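Local coordinates for periplasmic sugar-binding protein (Chloroflexus aurantiacus, PDB 4RXU), which binds D-glucose and probably serves as the periplasmic receptor that hands sugar to an ABC-type transporter, at residues A143-D148 / R291-V296; V246-P251 / D261-D266; N225-L230 / D253-A258. All blocks are in the same frame, centred on the assembly; numbering follows the deposited sequence.

Interaction 1. Residues A143-D148 / R291-V296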
loop_
_atom_site.group_PDB
_atom_site.type_symbol
_atom_site.label_atom_id
_atom_site.label_comp_id
_atom_site.label_asym_id
_atom_site.label_seq_id
_atom_site.Cartn_x
_atom_site.Cartn_y
_atom_site.Cartn_z
ATOM N N ALA A 143 -3.035 -12.838 0.331
ATOM C CA ALA A 143 -2.641 -14.230 0.533
ATOM C C ALA A 143 -3.822 -15.204 0.535
ATOM O O ALA A 143 -3.735 -16.308 -0.019
ATOM C CB ALA A 143 -1.852 -14.368 1.819
ATOM N N GLN A 144 -4.911 -14.797 1.175
ATOM C CA GLN A 144 -6.086 -15.651 1.291
ATOM C C GLN A 144 -6.658 -15.975 -0.099
ATOM O O GLN A 144 -7.062 -17.100 -0.350
ATOM C CB GLN A 144 -7.136 -15.023 2.213
ATOM C CG GLN A 144 -8.234 -15.994 2.599
ATOM C CD GLN A 144 -7.697 -17.121 3.455
ATOM O OE1 GLN A 144 -7.117 -16.878 4.511
ATOM N NE2 GLN A 144 -7.863 -18.351 2.992
ATOM N N TYR A 145 -6.626 -15.004 -1.006
ATOM C CA TYR A 145 -7.064 -15.231 -2.380
ATOM C C TYR A 145 -6.231 -16.350 -3.023
ATOM O O TYR A 145 -6.772 -17.272 -3.634
ATOM C CB TYR A 145 -6.999 -13.946 -3.233
ATOM C CG TYR A 145 -7.462 -14.224 -4.635
ATOM C CD1 TYR A 145 -6.567 -14.712 -5.587
ATOM C CD2 TYR A 145 -8.791 -14.058 -4.996
ATOM C CE1 TYR A 145 -6.978 -15.022 -6.871
ATOM C CE2 TYR A 145 -9.220 -14.356 -6.280
ATOM C CZ TYR A 145 -8.313 -14.833 -7.204
ATOM O OH TYR A 145 -8.730 -15.141 -8.464
ATOM N N LEU A 146 -4.921 -16.310 -2.822
ATOM C CA LEU A 146 -4.040 -17.313 -3.388
ATOM C C LEU A 146 -4.358 -18.681 -2.796
ATOM O O LEU A 146 -4.505 -19.679 -3.519
ATOM C CB LEU A 146 -2.583 -16.957 -3.168
ATOM C CG LEU A 146 -2.140 -15.680 -3.897
ATOM C CD1 LEU A 146 -0.708 -15.347 -3.520
ATOM C CD2 LEU A 146 -2.234 -15.722 -5.424
ATOM N N VAL A 147 -4.458 -18.714 -1.471
ATOM C CA VAL A 147 -4.775 -19.958 -0.762
ATOM C C VAL A 147 -6.102 -20.555 -1.258
ATOM O O VAL A 147 -6.203 -21.770 -1.521
ATOM C CB VAL A 147 -4.836 -19.726 0.765
ATOM C CG1 VAL A 147 -5.298 -20.981 1.473
ATOM C CG2 VAL A 147 -3.462 -19.341 1.317
ATOM N N ASP A 148 -7.104 -19.695 -1.432
ATOM C CA ASP A 148 -8.439 -20.148 -1.788
ATOM C C ASP A 148 -8.490 -20.733 -3.184
ATOM O O ASP A 148 -9.421 -21.483 -3.513
ATOM C CB ASP A 148 -9.455 -19.002 -1.676
ATOM C CG ASP A 148 -9.778 -18.616 -0.220
ATOM O OD1 ASP A 148 -9.382 -19.324 0.729
ATOM O OD2 ASP A 148 -10.434 -17.573 -0.026
ATOM N N ARG A 291 -6.341 -10.897 -16.777
ATOM C CA ARG A 291 -4.868 -10.795 -16.727
ATOM C C ARG A 291 -4.339 -10.527 -15.337
ATOM O O ARG A 291 -3.152 -10.726 -15.102
ATOM C CB ARG A 291 -4.357 -9.705 -17.663
ATOM C CG ARG A 291 -4.809 -9.851 -19.111
ATOM C CD ARG A 291 -3.929 -9.064 -20.031
ATOM N NE ARG A 291 -2.652 -9.752 -20.083
ATOM C CZ ARG A 291 -1.492 -9.196 -20.390
ATOM N NH1 ARG A 291 -1.407 -7.913 -20.693
ATOM N NH2 ARG A 291 -0.409 -9.954 -20.382
ATOM N N GLN A 292 -5.213 -10.109 -14.423
ATOM C CA GLN A 292 -4.870 -9.967 -13.018
ATOM C C GLN A 292 -6.045 -10.552 -12.264
ATOM O O GLN A 292 -7.176 -10.390 -12.669
ATOM C CB GLN A 292 -4.672 -8.493 -12.673
ATOM C CG GLN A 292 -4.479 -8.193 -11.184
ATOM C CD GLN A 292 -4.132 -6.732 -10.894
ATOM O OE1 GLN A 292 -3.554 -6.015 -11.734
ATOM N NE2 GLN A 292 -4.404 -6.306 -9.658
ATOM N N SER A 293 -5.790 -11.255 -11.180
ATOM C CA SER A 293 -6.846 -12.033 -10.523
ATOM C C SER A 293 -7.715 -11.213 -9.586
ATOM O O SER A 293 -8.924 -11.391 -9.496
ATOM C CB SER A 293 -6.240 -13.219 -9.740
ATOM O OG SER A 293 -5.349 -13.942 -10.543
ATOM N N MET A 294 -7.077 -10.317 -8.854
ATOM C CA MET A 294 -7.766 -9.526 -7.857
ATOM C C MET A 294 -7.000 -8.286 -7.529
ATOM O O MET A 294 -5.810 -8.193 -7.781
ATOM C CB MET A 294 -7.980 -10.306 -6.556
ATOM C CG MET A 294 -6.693 -10.651 -5.803
ATOM S SD MET A 294 -6.068 -9.383 -4.590
ATOM C CE MET A 294 -6.843 -10.031 -3.094
ATOM N N THR A 295 -7.717 -7.338 -6.936
ATOM C CA THR A 295 -7.089 -6.198 -6.302
ATOM C C THR A 295 -7.797 -5.936 -4.969
ATOM O O THR A 295 -8.999 -6.137 -4.826
ATOM C CB THR A 295 -7.098 -4.919 -7.192
ATOM O OG1 THR A 295 -6.239 -3.911 -6.635
ATOM C CG2 THR A 295 -8.513 -4.359 -7.349
ATOM N N VAL A 296 -7.037 -5.462 -3.996
ATOM C CA VAL A 296 -7.597 -4.990 -2.744
ATOM C C VAL A 296 -7.970 -3.512 -2.913
ATOM O O VAL A 296 -7.118 -2.659 -3.165
ATOM C CB VAL A 296 -6.694 -5.226 -1.520
ATOM C CG1 VAL A 296 -7.370 -4.659 -0.287
ATOM C CG2 VAL A 296 -6.428 -6.720 -1.337
#

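Interaction 2. Residues V246-P251 / D261-D266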
loop_
_atom_site.group_PDB
_atom_site.type_symbol
_atom_site.label_atom_id
_atom_site.label_comp_id
_atom_site.label_asym_id
_atom_site.label_seq_id
_atom_site.Cartn_x
_atom_site.Cartn_y
_atom_site.Cartn_z
ATOM N N VAL A 246 0.738 -21.318 -11.204
ATOM C CA VAL A 246 1.554 -20.637 -10.220
ATOM C C VAL A 246 0.771 -19.560 -9.510
ATOM O O VAL A 246 -0.249 -19.091 -9.986
ATOM C CB VAL A 246 2.845 -20.051 -10.835
ATOM C CG1 VAL A 246 3.593 -21.107 -11.640
ATOM C CG2 VAL A 246 2.560 -18.824 -11.690
ATOM N N TYR A 247 1.295 -19.186 -8.351
ATOM C CA TYR A 247 0.646 -18.290 -7.398
ATOM C C TYR A 247 1.615 -17.149 -7.102
ATOM O O TYR A 247 2.771 -17.393 -6.753
ATOM C CB TYR A 247 0.270 -19.104 -6.149
ATOM C CG TYR A 247 -0.763 -20.099 -6.529
ATOM C CD1 TYR A 247 -0.405 -21.334 -7.087
ATOM C CD2 TYR A 247 -2.105 -19.798 -6.411
ATOM C CE1 TYR A 247 -1.372 -22.229 -7.509
ATOM C CE2 TYR A 247 -3.084 -20.703 -6.821
ATOM C CZ TYR A 247 -2.702 -21.911 -7.365
ATOM O OH TYR A 247 -3.661 -22.800 -7.778
ATOM N N ILE A 248 1.149 -15.913 -7.272
ATOM C CA ILE A 248 2.004 -14.741 -7.221
ATOM C C ILE A 248 1.436 -13.719 -6.235
ATOM O O ILE A 248 0.326 -13.211 -6.405
ATOM C CB ILE A 248 2.118 -14.056 -8.584
ATOM C CG1 ILE A 248 2.604 -15.040 -9.663
ATOM C CG2 ILE A 248 3.020 -12.814 -8.491
ATOM C CD1 ILE A 248 2.382 -14.572 -11.082
ATOM N N LEU A 249 2.209 -13.457 -5.182
ATOM C CA LEU A 249 1.882 -12.414 -4.193
ATOM C C LEU A 249 2.483 -11.116 -4.709
ATOM O O LEU A 249 3.637 -10.821 -4.425
ATOM C CB LEU A 249 2.453 -12.749 -2.814
ATOM C CG LEU A 249 2.081 -11.690 -1.757
ATOM C CD1 LEU A 249 0.616 -11.789 -1.344
ATOM C CD2 LEU A 249 2.994 -11.842 -0.561
ATOM N N ALA A 250 1.731 -10.379 -5.518
ATOM C CA ALA A 250 2.205 -9.065 -6.008
ATOM C C ALA A 250 1.633 -8.022 -5.056
ATOM O O ALA A 250 0.449 -8.082 -4.698
ATOM C CB ALA A 250 1.744 -8.810 -7.441
ATOM N N PRO A 251 2.462 -7.025 -4.643
ATOM C CA PRO A 251 2.033 -6.200 -3.505
ATOM C C PRO A 251 1.102 -5.048 -3.858
ATOM O O PRO A 251 0.358 -4.600 -3.011
ATOM C CB PRO A 251 3.367 -5.690 -2.931
ATOM C CG PRO A 251 4.284 -5.658 -4.120
ATOM C CD PRO A 251 3.897 -6.864 -4.933
ATOM N N ASP A 261 2.777 -9.465 -16.600
ATOM C CA ASP A 261 3.286 -9.356 -17.977
ATOM C C ASP A 261 4.438 -10.327 -18.216
ATOM O O ASP A 261 4.511 -10.984 -19.254
ATOM C CB ASP A 261 3.744 -7.925 -18.317
ATOM C CG ASP A 261 2.599 -6.929 -18.441
ATOM O OD1 ASP A 261 1.399 -7.325 -18.484
ATOM O OD2 ASP A 261 2.936 -5.715 -18.473
ATOM N N ALA A 262 5.335 -10.433 -17.249
ATOM C CA ALA A 262 6.440 -11.406 -17.353
ATOM C C ALA A 262 5.963 -12.859 -17.354
ATOM O O ALA A 262 6.403 -13.687 -18.170
ATOM C CB ALA A 262 7.430 -11.182 -16.215
ATOM N N PHE A 263 5.082 -13.182 -16.401
ATOM C CA PHE A 263 4.553 -14.540 -16.262
ATOM C C PHE A 263 3.682 -14.954 -17.453
ATOM O O PHE A 263 3.747 -16.104 -17.894
ATOM C CB PHE A 263 3.789 -14.687 -14.949
ATOM C CG PHE A 263 4.680 -14.979 -13.754
ATOM C CD1 PHE A 263 5.475 -13.994 -13.192
ATOM C CD2 PHE A 263 4.749 -16.257 -13.228
ATOM C CE1 PHE A 263 6.281 -14.264 -12.089
ATOM C CE2 PHE A 263 5.552 -16.539 -12.129
ATOM C CZ PHE A 263 6.322 -15.534 -11.568
ATOM N N ALA A 264 2.921 -14.008 -18.003
ATOM C CA ALA A 264 2.060 -14.286 -19.165
ATOM C C ALA A 264 2.884 -14.697 -20.375
ATOM O O ALA A 264 2.434 -15.473 -21.209
ATOM C CB ALA A 264 1.224 -13.071 -19.505
ATOM N N ALA A 265 4.090 -14.145 -20.462
ATOM C CA ALA A 265 5.013 -14.412 -21.577
ATOM C C ALA A 265 5.812 -15.714 -21.503
ATOM O O ALA A 265 6.516 -16.055 -22.449
ATOM C CB ALA A 265 5.979 -13.249 -21.749
ATOM N N ASP A 266 5.726 -16.421 -20.386
ATOM C CA ASP A 266 6.542 -17.600 -20.165
ATOM C C ASP A 266 5.671 -18.770 -20.570
ATOM O O ASP A 266 4.663 -19.058 -19.920
ATOM C CB ASP A 266 6.950 -17.672 -18.695
ATOM C CG ASP A 266 7.876 -18.837 -18.385
ATOM O OD1 ASP A 266 7.563 -19.987 -18.759
ATOM O OD2 ASP A 266 8.915 -18.600 -17.731
#

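Interaction 3. Residues N225-L230 / D253-A258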
loop_
_atom_site.group_PDB
_atom_site.type_symbol
_atom_site.label_atom_id
_atom_site.label_comp_id
_atom_site.label_asym_id
_atom_site.label_seq_id
_atom_site.Cartn_x
_atom_site.Cartn_y
_atom_site.Cartn_z
ATOM N N ASN A 225 9.223 -1.141 -13.475
ATOM C CA ASN A 225 10.331 -1.805 -14.170
ATOM C C ASN A 225 11.112 -2.732 -13.255
ATOM O O ASN A 225 11.529 -3.822 -13.662
ATOM C CB ASN A 225 11.286 -0.804 -14.837
ATOM C CG ASN A 225 10.756 -0.279 -16.152
ATOM O OD1 ASN A 225 9.765 -0.772 -16.689
ATOM N ND2 ASN A 225 11.409 0.741 -16.670
ATOM N N THR A 226 11.281 -2.296 -12.013
ATOM C CA THR A 226 11.957 -3.090 -11.002
ATOM C C THR A 226 11.185 -4.400 -10.791
ATOM O O THR A 226 11.777 -5.487 -10.763
ATOM C CB THR A 226 12.120 -2.320 -9.676
ATOM O OG1 THR A 226 12.856 -1.105 -9.904
ATOM C CG2 THR A 226 12.832 -3.175 -8.638
ATOM N N ALA A 227 9.859 -4.313 -10.686
ATOM C CA ALA A 227 9.038 -5.515 -10.546
ATOM C C ALA A 227 9.133 -6.419 -11.771
ATOM O O ALA A 227 9.312 -7.623 -11.648
ATOM C CB ALA A 227 7.598 -5.109 -10.341
ATOM N N LYS A 228 8.986 -5.836 -12.957
ATOM C CA LYS A 228 9.021 -6.660 -14.163
ATOM C C LYS A 228 10.354 -7.382 -14.281
ATOM O O LYS A 228 10.405 -8.586 -14.546
ATOM C CB LYS A 228 8.771 -5.841 -15.430
ATOM C CG LYS A 228 8.622 -6.730 -16.664
ATOM C CD LYS A 228 8.117 -5.981 -17.873
ATOM C CE LYS A 228 7.720 -6.974 -18.943
ATOM N NZ LYS A 228 7.551 -6.322 -20.256
ATOM N N ASN A 229 11.429 -6.637 -14.076
ATOM C CA ASN A 229 12.764 -7.222 -14.152
ATOM C C ASN A 229 13.035 -8.310 -13.134
ATOM O O ASN A 229 13.646 -9.334 -13.471
ATOM C CB ASN A 229 13.799 -6.132 -14.024
ATOM C CG ASN A 229 13.788 -5.237 -15.217
ATOM O OD1 ASN A 229 13.151 -5.546 -16.232
ATOM N ND2 ASN A 229 14.463 -4.141 -15.123
ATOM N N LEU A 230 12.560 -8.102 -11.911
ATOM C CA LEU A 230 12.688 -9.125 -10.897
ATOM C C LEU A 230 11.911 -10.376 -11.295
ATOM O O LEU A 230 12.421 -11.472 -11.194
ATOM C CB LEU A 230 12.223 -8.616 -9.543
ATOM C CG LEU A 230 12.442 -9.566 -8.368
ATOM C CD1 LEU A 230 13.923 -9.921 -8.180
ATOM C CD2 LEU A 230 11.867 -8.947 -7.104
ATOM N N ASP A 253 -1.043 -2.833 -7.488
ATOM C CA ASP A 253 -1.534 -2.983 -8.869
ATOM C C ASP A 253 -0.481 -2.829 -9.954
ATOM O O ASP A 253 -0.364 -3.691 -10.835
ATOM C CB ASP A 253 -2.701 -2.039 -9.116
ATOM C CG ASP A 253 -3.999 -2.573 -8.538
ATOM O OD1 ASP A 253 -4.037 -3.740 -8.097
ATOM O OD2 ASP A 253 -5.000 -1.835 -8.575
ATOM N N GLY A 254 0.286 -1.741 -9.916
ATOM C CA GLY A 254 1.241 -1.549 -10.989
ATOM C C GLY A 254 2.275 -2.659 -11.001
ATOM O O GLY A 254 2.642 -3.174 -12.053
ATOM N N THR A 255 2.784 -3.020 -9.826
ATOM C CA THR A 255 3.762 -4.103 -9.791
ATOM C C THR A 255 3.131 -5.445 -10.217
ATOM O O THR A 255 3.791 -6.257 -10.865
ATOM C CB THR A 255 4.457 -4.223 -8.409
ATOM O OG1 THR A 255 3.507 -4.551 -7.380
ATOM C CG2 THR A 255 5.235 -2.958 -8.045
ATOM N N ALA A 256 1.854 -5.654 -9.869
ATOM C CA ALA A 256 1.111 -6.830 -10.336
ATOM C C ALA A 256 1.060 -6.927 -11.859
ATOM O O ALA A 256 1.244 -8.017 -12.418
ATOM C CB ALA A 256 -0.294 -6.832 -9.766
ATOM N N ARG A 257 0.803 -5.814 -12.530
ATOM C CA ARG A 257 0.710 -5.849 -13.985
ATOM C C ARG A 257 2.074 -6.147 -14.574
ATOM O O ARG A 257 2.175 -6.909 -15.530
ATOM C CB ARG A 257 0.128 -4.549 -14.523
ATOM C CG ARG A 257 -1.317 -4.303 -14.079
ATOM C CD ARG A 257 -2.001 -3.227 -14.919
ATOM N NE ARG A 257 -1.194 -1.999 -15.024
ATOM C CZ ARG A 257 -1.088 -1.074 -14.072
ATOM N NH1 ARG A 257 -1.784 -1.206 -12.946
ATOM N NH2 ARG A 257 -0.269 -0.011 -14.242
ATOM N N ALA A 258 3.124 -5.543 -14.007
ATOM C CA ALA A 258 4.494 -5.762 -14.496
ATOM C C ALA A 258 4.874 -7.234 -14.367
ATOM O O ALA A 258 5.416 -7.839 -15.291
ATOM C CB ALA A 258 5.475 -4.912 -13.705
#

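Interaction 1. Residues A143-D148 / R291-V296
Y145 and M294 meet through a CH-pi contact in which a methionine methylene, rather than its sulfur, does the touching. M294 CG lies 4.1 Å from the centroid of the Y145 ring and 19° off the ring normal, displaced toward the CG end of the ring, where it comes within 3.8 Å of Y145 CG. The torsions explain the approach. With CG set between its own backbone N and carbonyl carbon (chi1 66°), M294 bends again at chi2 and chi3, and its chain runs antiparallel alongside the tyrosine until the CE methyl ends 3.9 Å from Y145 CB.

Van der Waals contact continues at the phenol end, where Y145 OH packs 3.4 Å from S293 CB. The S293 hydroxyl has a different partner, the backbone N of V274.

Within 291-296, Q292 NE2 donates to M294 O at 3.0 Å, nearly straight at 177°, reaching the oxygen from above its carbonyl plane. The same amide nitrogen also bonds D253 OD1.

Y145 stacks on H149 as well. Helix 135-148 packs on the four-stranded sheet through strand 269-274, where Y145 and L146 touch F273, and on helix 167-185, where A143 and V147 touch V179. S293 is tied to V274 by backbone bonds, and residues 295-296 belong to strand 295-298, antiparallel to 332-343 in the other sheet.

Interaction 2. Residues V246-P251 / D261-D266
P251 O, just past the end of strand 246-249, is gripped by two side-chain amides, Q277 NE2 and Q142 NE2. Where the strand itself faces residues 261-266, by contrast, the contact is wholly apolar and centres on F263. I248 comes from the opposite direction and sets its CD1 methyl over the middle of the phenyl face, 3.6 Å from the centroid and 13° off the ring normal, a close CH-pi contact. The isoleucine does this with CG1 anti to its carbonyl carbon (chi1 -55°) and a nearly extended chi2 of 164°, which sends the methyl out from the strand. V246, two residues earlier on the same side of the strand, adds CG2 at 3.7 Å from F263 CD2.

Further out, the ring meets Y158 edge-to-face and touches L235 of helix 224-237. Replacing F263 by an alanine is likely to leave both I248 CD1 and V246 CG2 without their partner and to open a gap between helix and strand.

F263 is this protein's way of filling the layer between the two. Strand 246-249, helix 253-264 and strand 269-274 form a beta-alpha-beta crossover, with the V246 and I248 backbones bonded to the last strand, a unit typical of the layered alpha/beta lobes of periplasmic binding proteins.

Interaction 3. Residues N225-L230 / D253-A258
A227 presses its methyl against T255, with CB 3.8 Å from T255 CB and 3.9 Å from T255 CG2, and the same methyl lies 4.0 Å from A258 CB. The next residue, K228, brings its CB to 3.8 Å from A258 CB. The lysine contributes only the root of its side chain: CG stands anti to the backbone N (chi1 -172°) and passes 3.7 Å from A258 O, after which the extended chain leads away from this segment and along the helix toward D261.

Small residues at the centre let the backbones come close. The axes of the two short helical segments approach to 8.0 Å, and their directions differ by 35°.

Behind this first shell, T255 is fixed by its hydroxyl. With OG1 between the backbone N and carbonyl carbon, it bonds N252 OD1 while CG2 stays against A227, and T220 covers both residues. N252 itself belongs to the glucose pocket. D253, at the start of its helix, is held through OD2 by the backbone N of E280.

Helices 224-237 and 253-264, joined through strand 246-249, are thus packed side by side over a parallel sheet, the layered alpha/beta architecture of a periplasmic sugar-binding lobe.

The three contacts form one continuous body, in which helix 253-264 does double duty: its first turns supply interaction 3 and its last supplies interaction 2, the two centres lying 9 Å apart. Interaction 1 is 12 Å from interaction 2 between centres, and L146 CD2 touches I248 O at 3.7 Å. Interactions 1 and 3, 16 Å apart between centres, are bridged by polar bonds at D253, where T295 OG1 lies 2.6 Å from D253 OD1. In interaction 3 the side chain of T255 is about 7 Å from the bound beta-D-glucopyranose. In interaction 1 the side chain of M294 is about 12 Å from the bound beta-D-glucopyranose. N252, just before helix 253-264, and K298, at the end of strand 295-298, are pocket residues and link interactions 3 and 1 to the sugar.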